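Local coordinates for Sodium/calcium exchanger membrane region domain-containing protein (Archaeoglobus fulgidus, PDB 4KPP) that probably carries calcium ions across the membrane in exchange for protons, as a member of the sodium/calcium exchanger family, at residues V132-L145 with V271-V283. Numbering follows the deposited sequence.
Sequences VELDDGIRLEIFFL and VSASMNALISSKV
The amide ND2 of N276 donates a hydrogen bond to the carboxylate of D135, with OD2 2.6 Å away. The bond is bent, with an N-H...O angle of 137°. ND2 meets OD2 from above the carboxylate plane. D135 opens a type I beta turn that leads from strand 131-133 into helix 138-152. Residues 138-145 of that helix run at 23° to helix segment 271-283, close to parallel. The contact joins the two sodium/calcium exchanger regions of the chain. CG of D135 sits beside its own backbone N (chi1 -39°), which turns the carboxylate to helix 271-283 and puts OD1 3.5 Å from CB of S272. With an alanine in place of D135, the N276 amide would probably lose this acceptor and be freer to turn.

Apolar packing lies on both sides of the polar pair. V132 CG1 meets V271 CG1 at 3.8 Å. L134 CD1 lies across M275, 3.6 Å from its CB. The L134 side chain is also about 6 Å from a bound calcium ion, whose site includes D333 and K335. Strand 131-133 pairs antiparallel with strand 335-337, which belongs to the other exchanger region.

Further along the helices, I138 and I279 meet tip to tip, CD1 to CD1, at 3.7 Å. E141 crosses I279 at about a right angle, laying CB and CG against CG2. Its bent chain takes OE1 to the hydroxyl of Y176, which also bonds OG of S280. The buried polar ends of E141 and S280 thus share one partner outside the pair. At the far end, V283 CG2 touches both E141 CB and L145 CD1, each at 3.6 Å.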
loop_
_atom_site.group_PDB
_atom_site.type_symbol
_atom_site.label_atom_id
_atom_site.label_comp_id
_atom_site.label_asym_id
_atom_site.label_seq_id
_atom_site.Cartn_x
_atom_site.Cartn_y
_atom_site.Cartn_z
ATOM N N VAL A 132 5.479 9.441 18.724
ATOM C CA VAL A 132 5.985 8.188 18.175
ATOM C C VAL A 132 7.326 8.421 17.486
ATOM O O VAL A 132 7.429 9.242 16.573
ATOM C CB VAL A 132 4.998 7.570 17.165
ATOM C CG1 VAL A 132 5.682 6.497 16.340
ATOM C CG2 VAL A 132 3.789 6.998 17.888
ATOM N N GLU A 133 8.353 7.699 17.925
ATOM C CA GLU A 133 9.689 7.854 17.359
ATOM C C GLU A 133 10.002 6.771 16.328
ATOM O O GLU A 133 9.604 5.615 16.486
ATOM C CB GLU A 133 10.738 7.851 18.471
ATOM C CG GLU A 133 10.581 6.714 19.467
ATOM C CD GLU A 133 11.487 6.874 20.671
ATOM O OE1 GLU A 133 11.481 5.978 21.543
ATOM O OE2 GLU A 133 12.205 7.894 20.745
ATOM N N LEU A 134 10.710 7.156 15.269
ATOM C CA LEU A 134 11.073 6.218 14.212
ATOM C C LEU A 134 12.576 5.930 14.200
ATOM O O LEU A 134 13.376 6.731 14.681
ATOM C CB LEU A 134 10.628 6.743 12.843
ATOM C CG LEU A 134 9.133 6.945 12.573
ATOM C CD1 LEU A 134 8.279 5.928 13.333
ATOM C CD2 LEU A 134 8.699 8.370 12.887
ATOM N N ASP A 135 12.950 4.784 13.637
ATOM C CA ASP A 135 14.351 4.375 13.561
ATOM C C ASP A 135 15.139 5.283 12.622
ATOM O O ASP A 135 14.556 6.042 11.848
ATOM C CB ASP A 135 14.456 2.926 13.076
ATOM C CG ASP A 135 13.370 2.037 13.652
ATOM O OD1 ASP A 135 13.575 1.470 14.747
ATOM O OD2 ASP A 135 12.306 1.907 13.009
ATOM N N ASP A 136 16.464 5.196 12.686
ATOM C CA ASP A 136 17.330 5.993 11.822
ATOM C C ASP A 136 17.263 5.513 10.379
ATOM O O ASP A 136 17.539 6.275 9.450
ATOM C CB ASP A 136 18.779 5.946 12.310
ATOM C CG ASP A 136 18.977 6.668 13.626
ATOM O OD1 ASP A 136 18.201 7.604 13.915
ATOM O OD2 ASP A 136 19.913 6.304 14.371
ATOM N N GLY A 137 16.901 4.246 10.196
ATOM C CA GLY A 137 16.839 3.648 8.875
ATOM C C GLY A 137 15.743 4.235 8.009
ATOM O O GLY A 137 15.749 4.061 6.795
ATOM N N ILE A 138 14.806 4.935 8.638
ATOM C CA ILE A 138 13.698 5.570 7.931
ATOM C C ILE A 138 14.191 6.613 6.923
ATOM O O ILE A 138 13.540 6.862 5.907
ATOM C CB ILE A 138 12.664 6.156 8.939
ATOM C CG1 ILE A 138 11.722 5.052 9.416
ATOM C CG2 ILE A 138 11.826 7.265 8.327
ATOM C CD1 ILE A 138 10.967 4.373 8.285
ATOM N N ARG A 139 15.362 7.191 7.184
ATOM C CA ARG A 139 15.949 8.183 6.280
ATOM C C ARG A 139 16.108 7.651 4.857
ATOM O O ARG A 139 16.130 8.419 3.898
ATOM C CB ARG A 139 17.300 8.672 6.803
ATOM C CG ARG A 139 17.253 9.367 8.152
ATOM C CD ARG A 139 18.559 10.103 8.411
ATOM N NE ARG A 139 18.840 10.282 9.835
ATOM C CZ ARG A 139 18.471 11.344 10.544
ATOM N NH1 ARG A 139 18.775 11.420 11.832
ATOM N NH2 ARG A 139 17.796 12.329 9.967
ATOM N N LEU A 140 16.227 6.334 4.731
ATOM C CA LEU A 140 16.274 5.681 3.432
ATOM C C LEU A 140 14.965 5.939 2.689
ATOM O O LEU A 140 14.961 6.535 1.611
ATOM C CB LEU A 140 16.492 4.172 3.608
ATOM C CG LEU A 140 17.162 3.336 2.506
ATOM C CD1 LEU A 140 16.721 1.880 2.610
ATOM C CD2 LEU A 140 16.919 3.869 1.100
ATOM N N GLU A 141 13.857 5.484 3.268
ATOM C CA GLU A 141 12.554 5.627 2.626
ATOM C C GLU A 141 12.178 7.091 2.417
ATOM O O GLU A 141 11.509 7.423 1.444
ATOM C CB GLU A 141 11.449 4.892 3.399
ATOM C CG GLU A 141 11.854 4.368 4.761
ATOM C CD GLU A 141 12.576 3.034 4.694
ATOM O OE1 GLU A 141 12.058 2.103 4.040
ATOM O OE2 GLU A 141 13.664 2.918 5.296
ATOM N N ILE A 142 12.617 7.957 3.327
ATOM C CA ILE A 142 12.380 9.396 3.207
ATOM C C ILE A 142 12.975 9.947 1.911
ATOM O O ILE A 142 12.330 10.713 1.192
ATOM C CB ILE A 142 12.973 10.165 4.407
ATOM C CG1 ILE A 142 12.205 9.831 5.686
ATOM C CG2 ILE A 142 12.950 11.667 4.154
ATOM C CD1 ILE A 142 12.712 10.563 6.913
ATOM N N PHE A 143 14.206 9.541 1.622
ATOM C CA PHE A 143 14.908 9.967 0.417
ATOM C C PHE A 143 14.152 9.578 -0.849
ATOM O O PHE A 143 13.949 10.403 -1.743
ATOM C CB PHE A 143 16.311 9.359 0.395
ATOM C CG PHE A 143 17.095 9.675 -0.846
ATOM C CD1 PHE A 143 17.794 10.865 -0.954
ATOM C CD2 PHE A 143 17.146 8.773 -1.897
ATOM C CE1 PHE A 143 18.522 11.157 -2.095
ATOM C CE2 PHE A 143 17.869 9.056 -3.035
ATOM C CZ PHE A 143 18.558 10.249 -3.138
ATOM N N PHE A 144 13.736 8.318 -0.925
ATOM C CA PHE A 144 13.042 7.826 -2.107
ATOM C C PHE A 144 11.628 8.367 -2.217
ATOM O O PHE A 144 11.106 8.536 -3.315
ATOM C CB PHE A 144 13.052 6.300 -2.153
ATOM C CG PHE A 144 14.327 5.735 -2.692
ATOM C CD1 PHE A 144 14.553 5.697 -4.058
ATOM C CD2 PHE A 144 15.310 5.264 -1.838
ATOM C CE1 PHE A 144 15.731 5.189 -4.564
ATOM C CE2 PHE A 144 16.489 4.754 -2.339
ATOM C CZ PHE A 144 16.699 4.718 -3.703
ATOM N N LEU A 145 11.017 8.644 -1.071
ATOM C CA LEU A 145 9.700 9.264 -1.037
ATOM C C LEU A 145 9.786 10.670 -1.615
ATOM O O LEU A 145 8.905 11.108 -2.349
ATOM C CB LEU A 145 9.181 9.315 0.398
ATOM C CG LEU A 145 7.863 8.601 0.696
ATOM C CD1 LEU A 145 7.668 7.412 -0.230
ATOM C CD2 LEU A 145 7.844 8.155 2.151
ATOM N N VAL A 271 6.071 -0.570 17.967
ATOM C CA VAL A 271 5.604 0.589 17.211
ATOM C C VAL A 271 6.533 0.952 16.053
ATOM O O VAL A 271 6.072 1.301 14.968
ATOM C CB VAL A 271 5.431 1.818 18.124
ATOM C CG1 VAL A 271 4.815 2.973 17.355
ATOM C CG2 VAL A 271 4.570 1.463 19.324
ATOM N N SER A 272 7.838 0.866 16.291
ATOM C CA SER A 272 8.836 1.217 15.282
ATOM C C SER A 272 8.735 0.358 14.027
ATOM O O SER A 272 8.628 0.878 12.916
ATOM C CB SER A 272 10.245 1.108 15.867
ATOM O OG SER A 272 10.420 2.029 16.926
ATOM N N ALA A 273 8.780 -0.957 14.212
ATOM C CA ALA A 273 8.672 -1.889 13.097
ATOM C C ALA A 273 7.330 -1.739 12.384
ATOM O O ALA A 273 7.247 -1.870 11.162
ATOM C CB ALA A 273 8.863 -3.313 13.582
ATOM N N SER A 274 6.283 -1.460 13.155
ATOM C CA SER A 274 4.950 -1.266 12.602
ATOM C C SER A 274 4.917 -0.056 11.669
ATOM O O SER A 274 4.351 -0.118 10.580
ATOM C CB SER A 274 3.929 -1.102 13.727
ATOM O OG SER A 274 2.613 -1.037 13.213
ATOM N N MET A 275 5.535 1.040 12.101
ATOM C CA MET A 275 5.602 2.246 11.281
ATOM C C MET A 275 6.569 2.089 10.109
ATOM O O MET A 275 6.359 2.674 9.050
ATOM C CB MET A 275 5.996 3.464 12.122
ATOM C CG MET A 275 4.975 3.868 13.177
ATOM S SD MET A 275 3.320 4.156 12.519
ATOM C CE MET A 275 3.652 5.329 11.208
ATOM N N ASN A 276 7.630 1.312 10.306
ATOM C CA ASN A 276 8.567 1.013 9.226
ATOM C C ASN A 276 7.854 0.393 8.031
ATOM O O ASN A 276 8.167 0.702 6.883
ATOM C CB ASN A 276 9.672 0.066 9.700
ATOM C CG ASN A 276 10.733 0.767 10.520
ATOM O OD1 ASN A 276 10.958 1.966 10.371
ATOM N ND2 ASN A 276 11.396 0.017 11.394
ATOM N N ALA A 277 6.895 -0.481 8.319
ATOM C CA ALA A 277 6.163 -1.196 7.286
ATOM C C ALA A 277 5.191 -0.276 6.561
ATOM O O ALA A 277 5.086 -0.316 5.334
ATOM C CB ALA A 277 5.424 -2.390 7.891
ATOM N N LEU A 278 4.481 0.550 7.324
ATOM C CA LEU A 278 3.522 1.488 6.749
ATOM C C LEU A 278 4.211 2.537 5.881
ATOM O O LEU A 278 3.673 2.961 4.857
ATOM C CB LEU A 278 2.715 2.178 7.847
ATOM C CG LEU A 278 1.759 1.313 8.667
ATOM C CD1 LEU A 278 0.923 2.196 9.570
ATOM C CD2 LEU A 278 0.872 0.469 7.765
ATOM N N ILE A 279 5.397 2.958 6.300
ATOM C CA ILE A 279 6.158 3.948 5.549
ATOM C C ILE A 279 6.744 3.329 4.282
ATOM O O ILE A 279 6.696 3.932 3.209
ATOM C CB ILE A 279 7.264 4.581 6.420
ATOM C CG1 ILE A 279 6.632 5.431 7.530
ATOM C CG2 ILE A 279 8.225 5.404 5.565
ATOM C CD1 ILE A 279 7.598 5.864 8.615
ATOM N N SER A 280 7.275 2.115 4.409
ATOM C CA SER A 280 7.805 1.377 3.265
ATOM C C SER A 280 6.700 0.980 2.288
ATOM O O SER A 280 6.919 0.937 1.080
ATOM C CB SER A 280 8.571 0.132 3.726
ATOM O OG SER A 280 9.042 -0.610 2.615
ATOM N N SER A 281 5.517 0.683 2.816
ATOM C CA SER A 281 4.370 0.357 1.977
ATOM C C SER A 281 3.953 1.574 1.164
ATOM O O SER A 281 3.526 1.447 0.011
ATOM C CB SER A 281 3.196 -0.132 2.825
ATOM O OG SER A 281 2.056 -0.375 2.022
ATOM N N LYS A 282 4.068 2.752 1.773
ATOM C CA LYS A 282 3.848 4.000 1.052
ATOM C C LYS A 282 4.852 4.117 -0.084
ATOM O O LYS A 282 4.500 4.538 -1.178
ATOM C CB LYS A 282 3.939 5.208 1.993
ATOM C CG LYS A 282 4.078 6.564 1.296
ATOM C CD LYS A 282 2.887 6.899 0.403
ATOM C CE LYS A 282 3.149 8.191 -0.367
ATOM N NZ LYS A 282 2.059 8.545 -1.320
ATOM N N VAL A 283 6.095 3.717 0.168
ATOM C CA VAL A 283 7.136 3.790 -0.856
ATOM C C VAL A 283 6.775 2.989 -2.108
ATOM O O VAL A 283 6.796 3.534 -3.213
ATOM C CB VAL A 283 8.520 3.334 -0.321
ATOM C CG1 VAL A 283 9.568 3.382 -1.428
ATOM C CG2 VAL A 283 8.947 4.199 0.849
#